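Local coordinates for protein chorismate mutase (Clostridium thermocellum, PDB 1XHO) that probably catalyses the rearrangement of chorismate to prephenate as a trimeric chorismate mutase of the type I family, at residues P87-A90 with A91-G95. Numbering follows the deposited sequence.
Sequences PAIA and ARNMG
The side-chain amide of Asn93 turns its oxygen, not its nitrogen, to the turn before it. OD1 of Asn93 lies 3.1 Å from O of Ile89, and since both are acceptors no hydrogen bond joins them. The same carbonyl oxygen is satisfied by the backbone N of Asn93 at 2.9 Å, in a nearly straight bond with an N-H...O angle of 163°. CG of Asn93 sits beside its own backbone N (chi1 -71°), which brings the amide back beside the oxygen of this carbonyl. There CG2 of Ile89 meets OD1 of Asn93 at 3.5 Å, with the two side chains crossing at a slant. ND2 of Asn93 has a weak hydrogen bond to Gln54 on helix 46-63.

The segments span the short helix 89-93 of the beta-alpha-beta unit between strands 71-78 and 100-105. O of Ala88 takes only weak bonds, from N of Ala91 and from N of Arg92. At the helix end N of Met94 bonds to O of Ala90 at 3.3 Å, tilted from the carbonyl plane. Met94 is a selenomethionine, and its CG stands between backbone N and carbonyl carbon (chi1 64°). This places CG of Met94 3.4 Å from O of Ala90. A Schellman motif closes the helix, with N of Gly95 bonded to O of Arg92 and N of Trp96 to O of Ala91. Gly95 is its C-prime residue, at a positive phi. Ala90 packs on Thr53 and Met94 on Leu57 of helix 46-63, while Ala91 lies on Leu101 of strand 100-105 and Pro87 on Ile107 of the second subunit.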
# COMPACT_ATOMS: atom_id res chain seq x y z
N PRO C 87 -3.31 1.65 -14.07
CA PRO C 87 -3.85 0.28 -14.20
C PRO C 87 -5.24 0.11 -13.58
O PRO C 87 -5.98 -0.78 -13.99
CB PRO C 87 -2.81 -0.58 -13.45
CG PRO C 87 -1.56 0.24 -13.43
CD PRO C 87 -2.04 1.67 -13.32
N ALA C 88 -5.58 0.98 -12.62
CA ALA C 88 -6.90 0.98 -11.96
C ALA C 88 -8.09 1.15 -12.92
O ALA C 88 -9.21 0.81 -12.57
CB ALA C 88 -6.94 2.09 -10.90
N ILE C 89 -7.85 1.70 -14.11
CA ILE C 89 -8.87 1.79 -15.16
C ILE C 89 -9.39 0.39 -15.56
O ILE C 89 -10.58 0.24 -15.88
CB ILE C 89 -8.34 2.52 -16.42
CG1 ILE C 89 -8.08 3.99 -16.12
CG2 ILE C 89 -9.34 2.41 -17.59
CD1 ILE C 89 -7.08 4.65 -17.08
N ALA C 90 -8.51 -0.62 -15.51
CA ALA C 90 -8.88 -2.00 -15.83
C ALA C 90 -10.01 -2.52 -14.95
O ALA C 90 -10.94 -3.14 -15.45
CB ALA C 90 -7.67 -2.93 -15.73
N ALA C 91 -9.94 -2.24 -13.64
CA ALA C 91 -10.98 -2.66 -12.70
C ALA C 91 -12.30 -1.96 -12.99
O ALA C 91 -13.38 -2.55 -12.87
CB ALA C 91 -10.54 -2.40 -11.26
N ARG C 92 -12.22 -0.69 -13.37
CA ARG C 92 -13.41 0.09 -13.74
C ARG C 92 -14.06 -0.44 -15.03
O ARG C 92 -15.28 -0.54 -15.09
CB ARG C 92 -13.06 1.57 -13.88
CG ARG C 92 -14.26 2.46 -13.72
CD ARG C 92 -14.04 3.87 -14.26
NE ARG C 92 -15.31 4.59 -14.37
CZ ARG C 92 -16.21 4.41 -15.34
NH1 ARG C 92 -15.99 3.54 -16.32
NH2 ARG C 92 -17.34 5.12 -15.33
N ASN C 93 -13.25 -0.78 -16.04
CA ASN C 93 -13.74 -1.39 -17.29
C ASN C 93 -14.60 -2.63 -17.04
O ASN C 93 -15.68 -2.78 -17.61
CB ASN C 93 -12.58 -1.81 -18.20
CG ASN C 93 -11.85 -0.65 -18.82
OD1 ASN C 93 -12.14 0.51 -18.54
ND2 ASN C 93 -10.89 -0.96 -19.68
N MSE C 94 -14.10 -3.51 -16.18
CA MSE C 94 -14.77 -4.77 -15.89
C MSE C 94 -15.84 -4.67 -14.78
O MSE C 94 -16.26 -5.68 -14.21
CB MSE C 94 -13.74 -5.85 -15.56
CG MSE C 94 -12.92 -5.60 -14.30
SE MSE C 94 -11.24 -6.63 -14.35
CE MSE C 94 -12.07 -8.44 -14.40
N GLY C 95 -16.27 -3.45 -14.49
CA GLY C 95 -17.40 -3.21 -13.62
C GLY C 95 -17.11 -3.18 -12.14
O GLY C 95 -18.04 -3.23 -11.33